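Local coordinates for DNA mismatch repair protein MutL (Aquifex aeolicus, PDB 6LZI), which binds adenine nucleotide through its N-terminal ATPase domain and, as a MutL family member, probably couples ATP binding and hydrolysis to DNA mismatch repair, at residues A[18-23]-A[165-170]; A[217-222]-A[264-269]. All blocks are in the same frame, centred on the assembly; numbering follows the deposited sequence.

Interaction 1: residues A[18-23]-A[165-170]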
ATOM      1  N   ASP A  18       2.844  -5.384  -7.558  1.00 23.23           N
ATOM      2  CA  ASP A  18       3.981  -5.797  -6.736  1.00 23.82           C
ATOM      3  C   ASP A  18       4.958  -4.647  -6.586  1.00 23.08           C
ATOM      4  O   ASP A  18       5.633  -4.510  -5.558  1.00 21.61           O
ATOM      5  CB  ASP A  18       4.718  -6.975  -7.352  1.00 26.99           C
ATOM      6  CG  ASP A  18       3.864  -8.211  -7.447  1.00 25.77           C
ATOM      7  OD1 ASP A  18       3.078  -8.490  -6.502  1.00 25.13           O
ATOM      8  OD2 ASP A  18       3.938  -8.902  -8.498  1.00 28.90           O
ATOM      9  N   VAL A  19       5.112  -3.878  -7.669  1.00 22.83           N
ATOM     10  CA  VAL A  19       5.911  -2.673  -7.631  1.00 21.82           C
ATOM     11  C   VAL A  19       5.346  -1.667  -6.624  1.00 21.79           C
ATOM     12  O   VAL A  19       6.092  -1.091  -5.812  1.00 20.45           O
ATOM     13  CB  VAL A  19       6.002  -2.051  -9.013  1.00 19.17           C
ATOM     14  CG1 VAL A  19       6.814  -0.732  -8.874  1.00 18.99           C
ATOM     15  CG2 VAL A  19       6.663  -3.008  -9.973  1.00 21.64           C
ATOM     16  N   VAL A  20       4.047  -1.380  -6.714  1.00 20.66           N
ATOM     17  CA  VAL A  20       3.435  -0.410  -5.810  1.00 18.63           C
ATOM     18  C   VAL A  20       3.651  -0.850  -4.380  1.00 18.45           C
ATOM     19  O   VAL A  20       4.007  -0.062  -3.524  1.00 20.67           O
ATOM     20  CB  VAL A  20       1.938  -0.322  -6.093  1.00 22.58           C
ATOM     21  CG1 VAL A  20       1.216   0.623  -5.126  1.00 22.61           C
ATOM     22  CG2 VAL A  20       1.730   0.175  -7.514  1.00 23.97           C
ATOM     23  N   LYS A  21       3.563  -2.162  -4.156  1.00 22.03           N
ATOM     24  CA  LYS A  21       3.682  -2.660  -2.790  1.00 19.22           C
ATOM     25  C   LYS A  21       5.065  -2.319  -2.239  1.00 19.41           C
ATOM     26  O   LYS A  21       5.224  -1.796  -1.098  1.00 19.66           O
ATOM     27  CB  LYS A  21       3.466  -4.184  -2.788  1.00 24.12           C
ATOM     28  CG  LYS A  21       3.633  -4.816  -1.409  1.00 25.84           C
ATOM     29  CD  LYS A  21       5.055  -5.341  -1.218  1.00 35.86           C
ATOM     30  CE  LYS A  21       5.138  -6.279  -0.057  1.00 44.55           C
ATOM     31  NZ  LYS A  21       6.574  -6.591   0.170  1.00 44.97           N
ATOM     32  N   GLU A  22       6.088  -2.669  -3.017  1.00 19.58           N
ATOM     33  CA  GLU A  22       7.458  -2.455  -2.560  1.00 19.08           C
ATOM     34  C   GLU A  22       7.711  -1.001  -2.384  1.00 20.91           C
ATOM     35  O   GLU A  22       8.329  -0.617  -1.389  1.00 21.36           O
ATOM     36  CB  GLU A  22       8.484  -3.041  -3.496  1.00 20.59           C
ATOM     37  CG  GLU A  22       8.294  -4.535  -3.674  1.00 20.60           C
ATOM     38  CD  GLU A  22       8.626  -5.328  -2.414  1.00 25.66           C
ATOM     39  OE1 GLU A  22       8.138  -6.479  -2.246  1.00 29.87           O
ATOM     40  OE2 GLU A  22       9.335  -4.802  -1.547  1.00 24.22           O
ATOM     41  N   LEU A  23       7.194  -0.154  -3.306  1.00 17.88           N
ATOM     42  CA  LEU A  23       7.488   1.272  -3.111  1.00 16.67           C
ATOM     43  C   LEU A  23       6.775   1.837  -1.878  1.00 19.86           C
ATOM     44  O   LEU A  23       7.373   2.583  -1.106  1.00 20.51           O
ATOM     45  CB  LEU A  23       7.130   2.089  -4.374  1.00 15.01           C
ATOM     46  CG  LEU A  23       8.018   1.568  -5.515  1.00 16.86           C
ATOM     47  CD1 LEU A  23       7.550   2.354  -6.822  1.00 21.53           C
ATOM     48  CD2 LEU A  23       9.498   1.618  -5.362  1.00 18.06           C
ATOM     49  N   GLU A 165      -7.081  -2.014  -4.362  1.00 24.88           N
ATOM     50  CA  GLU A 165      -7.204  -2.853  -3.161  1.00 27.21           C
ATOM     51  C   GLU A 165      -5.956  -2.803  -2.277  1.00 26.69           C
ATOM     52  O   GLU A 165      -6.058  -2.742  -1.046  1.00 25.08           O
ATOM     53  CB  GLU A 165      -7.460  -4.326  -3.534  1.00 30.16           C
ATOM     54  CG  GLU A 165      -8.924  -4.642  -3.919  1.00 38.84           C
ATOM     55  CD  GLU A 165      -9.919  -4.051  -2.918  1.00 46.11           C
ATOM     56  OE1 GLU A 165     -10.713  -3.149  -3.300  1.00 47.13           O
ATOM     57  OE2 GLU A 165      -9.864  -4.455  -1.730  1.00 47.09           O
ATOM     58  N   LEU A 166      -4.768  -2.882  -2.877  1.00 22.61           N
ATOM     59  CA  LEU A 166      -3.526  -2.751  -2.109  1.00 22.73           C
ATOM     60  C   LEU A 166      -3.452  -1.446  -1.343  1.00 23.71           C
ATOM     61  O   LEU A 166      -3.026  -1.433  -0.192  1.00 20.77           O
ATOM     62  CB  LEU A 166      -2.313  -2.872  -3.041  1.00 22.13           C
ATOM     63  CG  LEU A 166      -0.967  -2.691  -2.344  1.00 23.56           C
ATOM     64  CD1 LEU A 166      -0.640  -3.958  -1.503  1.00 26.42           C
ATOM     65  CD2 LEU A 166       0.178  -2.332  -3.332  1.00 24.36           C
ATOM     66  N   ILE A 167      -3.780  -0.321  -1.985  1.00 21.53           N
ATOM     67  CA  ILE A 167      -3.658   0.961  -1.257  1.00 21.89           C
ATOM     68  C   ILE A 167      -4.697   1.035  -0.141  1.00 20.27           C
ATOM     69  O   ILE A 167      -4.411   1.523   0.951  1.00 24.69           O
ATOM     70  CB  ILE A 167      -3.788   2.165  -2.206  1.00 22.53           C
ATOM     71  CG1 ILE A 167      -2.695   2.111  -3.287  1.00 21.32           C
ATOM     72  CG2 ILE A 167      -3.749   3.456  -1.328  1.00 23.14           C
ATOM     73  CD1 ILE A 167      -1.241   2.074  -2.749  1.00 24.00           C
ATOM     74  N   LYS A 168      -5.894   0.471  -0.368  1.00 20.24           N
ATOM     75  CA  LYS A 168      -6.866   0.390   0.718  1.00 24.56           C
ATOM     76  C   LYS A 168      -6.308  -0.398   1.879  1.00 22.04           C
ATOM     77  O   LYS A 168      -6.493  -0.021   3.042  1.00 19.44           O
ATOM     78  CB  LYS A 168      -8.183  -0.231   0.227  1.00 25.79           C
ATOM     79  CG  LYS A 168      -8.940   0.719  -0.684  1.00 26.44           C
ATOM     80  CD  LYS A 168     -10.201   0.053  -1.251  1.00 29.15           C
ATOM     81  CE  LYS A 168     -10.882   1.092  -2.206  1.00 33.22           C
ATOM     82  NZ  LYS A 168     -12.278   0.698  -2.537  1.00 36.63           N
ATOM     83  N   GLU A 169      -5.594  -1.479   1.573  1.00 21.69           N
ATOM     84  CA  GLU A 169      -5.055  -2.341   2.626  1.00 24.04           C
ATOM     85  C   GLU A 169      -4.010  -1.627   3.458  1.00 20.64           C
ATOM     86  O   GLU A 169      -4.007  -1.727   4.692  1.00 19.48           O
ATOM     87  CB  GLU A 169      -4.499  -3.577   1.959  1.00 25.45           C
ATOM     88  CG  GLU A 169      -3.701  -4.547   2.769  1.00 29.98           C
ATOM     89  CD  GLU A 169      -3.376  -5.753   1.889  1.00 35.80           C
ATOM     90  OE1 GLU A 169      -2.218  -5.832   1.409  1.00 34.81           O
ATOM     91  OE2 GLU A 169      -4.300  -6.567   1.645  1.00 47.41           O
ATOM     92  N   TYR A 170      -3.110  -0.899   2.807  1.00 22.86           N
ATOM     93  CA  TYR A 170      -2.174  -0.052   3.546  1.00 20.67           C
ATOM     94  C   TYR A 170      -2.899   1.089   4.282  1.00 21.49           C
ATOM     95  O   TYR A 170      -2.519   1.496   5.397  1.00 21.51           O
ATOM     96  CB  TYR A 170      -1.198   0.585   2.559  1.00 19.89           C
ATOM     97  CG  TYR A 170      -0.085  -0.306   2.129  1.00 21.14           C
ATOM     98  CD1 TYR A 170       0.860  -0.672   3.004  1.00 23.30           C
ATOM     99  CD2 TYR A 170       0.054  -0.703   0.798  1.00 17.90           C
ATOM    100  CE1 TYR A 170       1.911  -1.444   2.635  1.00 27.12           C
ATOM    101  CE2 TYR A 170       1.136  -1.498   0.394  1.00 23.12           C
ATOM    102  CZ  TYR A 170       2.044  -1.868   1.352  1.00 26.49           C
ATOM    103  OH  TYR A 170       3.174  -2.604   1.043  1.00 32.08           O
TER
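Val20 turns its CB toward the helix segment 165-170, and its CG1 makes the closest contacts there. CG1 lies 3.6 Å from CD2 of Leu166 and 3.7 Å from CD1 of Ile167. With CG1 anti to the backbone N (chi1 177°), that methyl is directed into the gap between the helices, where Val20 and Leu166 run past one another in opposed senses and Ile167 crosses Val20 at about a right angle. Val20 also touches Ile47 of strand 46-51.

At Lys21 the contact moves to the backbone and the root of the side chain. Leu166 CD2 sits 3.5 Å from Lys21 N and 3.8 Å from Lys21 CB, so one methyl serves both residues; the same methyl lies in the plane of the Tyr170 ring, at its edge. The phenol of Tyr170 crosses the lysine chain at about a right angle, its OH 3.3 Å from Lys21 CG and 3.1 Å from Lys21 O. Bent at chi2 (-95°), the lysine then leads its amine away from helix 156-173, and NZ forms a salt bridge with Glu22 OE1 at 2.9 Å, meeting the carboxylate from above its plane. Cut back to an alanine, Lys21 would lose the CG and CD that lie against the Tyr170 hydroxyl, and the Glu22 carboxylate would probably be left without its NZ partner.

The axes of the two segments cross at -23° and come no closer than 10.5 Å, so side chains of 165-170 have to span the distance, reaching both the side chains and the backbone of 18-23. Helices packed side by side on a sheet belong to the alpha/beta sandwich of the Bergerat (GHKL) ATPase fold, in which helix 16-29 also supplies Asn26 and Ser27 to the ADP pocket.

Interaction 2: residues A[217-222]-A[264-269]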
ATOM      1  N   GLY A 217      -3.646 -12.333  26.425  1.00 71.81           N
ATOM      2  CA  GLY A 217      -2.517 -12.032  25.565  1.00 71.97           C
ATOM      3  C   GLY A 217      -2.955 -11.831  24.128  1.00 70.72           C
ATOM      4  O   GLY A 217      -2.149 -11.540  23.240  1.00 69.23           O
ATOM      5  N   ILE A 218      -4.262 -11.968  23.921  1.00 69.70           N
ATOM      6  CA  ILE A 218      -4.889 -12.002  22.604  1.00 68.08           C
ATOM      7  C   ILE A 218      -5.882 -10.855  22.525  1.00 62.73           C
ATOM      8  O   ILE A 218      -6.759 -10.738  23.386  1.00 63.21           O
ATOM      9  CB  ILE A 218      -5.603 -13.346  22.377  1.00 73.54           C
ATOM     10  CG1 ILE A 218      -6.650 -13.214  21.272  1.00 71.88           C
ATOM     11  CG2 ILE A 218      -6.249 -13.829  23.689  1.00 77.03           C
ATOM     12  CD1 ILE A 218      -6.109 -12.811  19.928  1.00 67.41           C
ATOM     13  N   THR A 219      -5.764 -10.015  21.491  1.00 58.06           N
ATOM     14  CA  THR A 219      -6.630  -8.843  21.392  1.00 51.30           C
ATOM     15  C   THR A 219      -7.273  -8.747  20.012  1.00 43.89           C
ATOM     16  O   THR A 219      -6.592  -8.892  18.988  1.00 42.27           O
ATOM     17  CB  THR A 219      -5.839  -7.575  21.732  1.00 55.01           C
ATOM     18  OG1 THR A 219      -5.245  -7.747  23.031  1.00 58.89           O
ATOM     19  CG2 THR A 219      -6.758  -6.366  21.781  1.00 52.69           C
ATOM     20  N   LEU A 220      -8.591  -8.505  20.001  1.00 43.64           N
ATOM     21  CA  LEU A 220      -9.383  -8.353  18.784  1.00 39.73           C
ATOM     22  C   LEU A 220     -10.118  -7.021  18.823  1.00 36.21           C
ATOM     23  O   LEU A 220     -10.676  -6.640  19.858  1.00 39.07           O
ATOM     24  CB  LEU A 220     -10.405  -9.492  18.645  1.00 41.13           C
ATOM     25  CG  LEU A 220      -9.889 -10.914  18.660  1.00 45.37           C
ATOM     26  CD1 LEU A 220     -11.080 -11.888  18.808  1.00 45.63           C
ATOM     27  CD2 LEU A 220      -9.059 -11.230  17.423  1.00 44.52           C
ATOM     28  N   ARG A 221     -10.080  -6.311  17.709  1.00 35.54           N
ATOM     29  CA  ARG A 221     -10.845  -5.098  17.489  1.00 36.28           C
ATOM     30  C   ARG A 221     -11.430  -5.231  16.087  1.00 37.23           C
ATOM     31  O   ARG A 221     -10.671  -5.341  15.106  1.00 32.79           O
ATOM     32  CB  ARG A 221      -9.933  -3.867  17.604  1.00 35.73           C
ATOM     33  CG  ARG A 221     -10.610  -2.503  17.583  1.00 34.95           C
ATOM     34  CD  ARG A 221      -9.556  -1.399  17.572  1.00 35.93           C
ATOM     35  NE  ARG A 221     -10.174  -0.109  17.785  1.00 42.29           N
ATOM     36  CZ  ARG A 221      -9.534   1.055  17.778  1.00 41.35           C
ATOM     37  NH1 ARG A 221      -8.215   1.115  17.559  1.00 45.89           N
ATOM     38  NH2 ARG A 221     -10.240   2.158  17.984  1.00 36.65           N
ATOM     39  N   ALA A 222     -12.763  -5.235  15.982  1.00 36.27           N
ATOM     40  CA  ALA A 222     -13.390  -5.245  14.668  1.00 36.65           C
ATOM     41  C   ALA A 222     -14.280  -4.030  14.447  1.00 33.13           C
ATOM     42  O   ALA A 222     -14.743  -3.370  15.396  1.00 29.50           O
ATOM     43  CB  ALA A 222     -14.213  -6.517  14.436  1.00 35.58           C
ATOM     44  N   TYR A 264      -8.956  -6.495  13.272  1.00 32.87           N
ATOM     45  CA  TYR A 264      -7.571  -6.261  13.675  1.00 34.80           C
ATOM     46  C   TYR A 264      -7.256  -7.187  14.833  1.00 37.39           C
ATOM     47  O   TYR A 264      -7.781  -7.011  15.936  1.00 38.07           O
ATOM     48  CB  TYR A 264      -7.366  -4.804  14.089  1.00 28.84           C
ATOM     49  CG  TYR A 264      -7.625  -3.853  12.947  1.00 24.63           C
ATOM     50  CD1 TYR A 264      -8.935  -3.413  12.646  1.00 25.72           C
ATOM     51  CD2 TYR A 264      -6.569  -3.426  12.169  1.00 23.81           C
ATOM     52  CE1 TYR A 264      -9.119  -2.523  11.560  1.00 25.40           C
ATOM     53  CE2 TYR A 264      -6.767  -2.559  11.071  1.00 23.24           C
ATOM     54  CZ  TYR A 264      -8.061  -2.110  10.820  1.00 24.20           C
ATOM     55  OH  TYR A 264      -8.297  -1.279   9.744  1.00 24.79           O
ATOM     56  N   ALA A 265      -6.417  -8.183  14.576  1.00 43.27           N
ATOM     57  CA  ALA A 265      -6.006  -9.142  15.584  1.00 41.07           C
ATOM     58  C   ALA A 265      -4.564  -8.852  15.980  1.00 42.18           C
ATOM     59  O   ALA A 265      -3.716  -8.586  15.121  1.00 43.85           O
ATOM     60  CB  ALA A 265      -6.131 -10.573  15.058  1.00 41.44           C
ATOM     61  N   GLU A 266      -4.304  -8.909  17.280  1.00 47.75           N
ATOM     62  CA  GLU A 266      -2.976  -8.773  17.857  1.00 52.73           C
ATOM     63  C   GLU A 266      -2.691 -10.041  18.645  1.00 56.32           C
ATOM     64  O   GLU A 266      -3.416 -10.360  19.593  1.00 52.49           O
ATOM     65  CB  GLU A 266      -2.902  -7.547  18.763  1.00 57.50           C
ATOM     66  CG  GLU A 266      -1.517  -6.911  18.877  1.00 62.88           C
ATOM     67  CD  GLU A 266      -1.291  -6.348  20.261  1.00 64.81           C
ATOM     68  OE1 GLU A 266      -1.399  -7.121  21.241  1.00 65.86           O
ATOM     69  OE2 GLU A 266      -1.058  -5.125  20.377  1.00 61.98           O
ATOM     70  N   LEU A 267      -1.650 -10.761  18.249  1.00 62.74           N
ATOM     71  CA  LEU A 267      -1.281 -12.022  18.866  1.00 65.10           C
ATOM     72  C   LEU A 267       0.218 -12.051  19.119  1.00 65.49           C
ATOM     73  O   LEU A 267       0.991 -11.443  18.362  1.00 58.87           O
ATOM     74  CB  LEU A 267      -1.677 -13.210  17.976  1.00 65.03           C
ATOM     75  CG  LEU A 267      -3.168 -13.548  17.972  1.00 62.77           C
ATOM     76  CD1 LEU A 267      -3.718 -13.663  16.552  1.00 59.94           C
ATOM     77  CD2 LEU A 267      -3.423 -14.829  18.768  1.00 67.97           C
ATOM     78  N   PRO A 268       0.655 -12.719  20.198  1.00 68.87           N
ATOM     79  CA  PRO A 268       2.092 -12.915  20.395  1.00 68.86           C
ATOM     80  C   PRO A 268       2.639 -13.865  19.342  1.00 71.90           C
ATOM     81  O   PRO A 268       1.921 -14.758  18.866  1.00 72.81           O
ATOM     82  CB  PRO A 268       2.175 -13.523  21.809  1.00 69.28           C
ATOM     83  CG  PRO A 268       0.855 -14.164  22.028  1.00 70.21           C
ATOM     84  CD  PRO A 268      -0.146 -13.337  21.271  1.00 70.08           C
ATOM     85  N   PRO A 269       3.909 -13.692  18.928  1.00 73.54           N
ATOM     86  CA  PRO A 269       4.603 -14.447  17.863  1.00 75.14           C
ATOM     87  C   PRO A 269       4.343 -15.956  17.842  1.00 76.58           C
ATOM     88  O   PRO A 269       4.508 -16.658  18.840  1.00 77.84           O
ATOM     89  CB  PRO A 269       6.091 -14.169  18.147  1.00 76.34           C
ATOM     90  CG  PRO A 269       6.122 -13.200  19.347  1.00 77.81           C
ATOM     91  CD  PRO A 269       4.753 -12.605  19.446  1.00 74.45           C
TER
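Thr219 to Arg221 pair with Tyr264 to Glu266 as antiparallel strands, their axes 4.9 Å apart and at 171°, and four backbone hydrogen bonds join them in two reciprocal pairs. Thr219 and Glu266 form one hydrogen-bonded pair, Thr219 N to Glu266 O being 3.0 Å with the donor in the carbonyl plane. Arg221 and Tyr264 form the other, with Tyr264 N 2.8 Å from Arg221 O. Between them Leu220 and Ala265 make the non-hydrogen-bonded pair, with CA-H...O contacts from Leu220 CA to Tyr264 O and from Ala265 CA to Thr219 O.

Leu220 places CD2 3.8 Å from Ala265 CB on the sheet face that packs against Leu294 and Val295 of helix 292-298. Beyond the paired strands, Ile218 CD1 reaches 3.6 Å from Leu267 CD2, the two side chains lying alongside with a common direction. Ile218 CG1 is anti to the backbone N (chi1 160°), which carries the branch toward Leu267. Past the Thr219-Glu266 pair, Gly217 O comes 3.3 Å from Pro268 CD.

The other face bears Thr219, Glu266, Arg221 and Tyr264. The Tyr264 ring presents its edge to Arg221 O, which lies near the ring plane 3.6 Å from CD1, and the Tyr264 OH is hydrogen-bonded to Leu172 O of helix 156-173. Arg221 runs extended from CG to NE and forms a salt bridge with Glu210 of the adjoining strand 209-213. Leu196 of helix 196-204 touches both residues. This antiparallel pairing lies within the mixed sheet of the S5-like domain, the second domain of the MutL N-terminal region, packed between helices 196-204 and 292-298.

How the interactions relate
Both segments of interaction 1 precede those of interaction 2 along the chain, the first joining helices of the ATPase domain, the second strands of the following domain. Their centres lie 23 Å apart and their nearest atoms about 7 Å, without touching. The pair 18-23 and 165-170 is helical and sits near the centre of the chain, beside the eight-stranded sheet; strands 219-225 and 260-266 belong to the separate five-stranded sheet. Helix 156-173 approaches both: Leu166 and Tyr170 face helix 16-29, while Leu172, near its end, accepts the Tyr264 hydroxyl. Helix 156-173 thus touches both domains, and the Leu172-Tyr264 bond is one point where they meet.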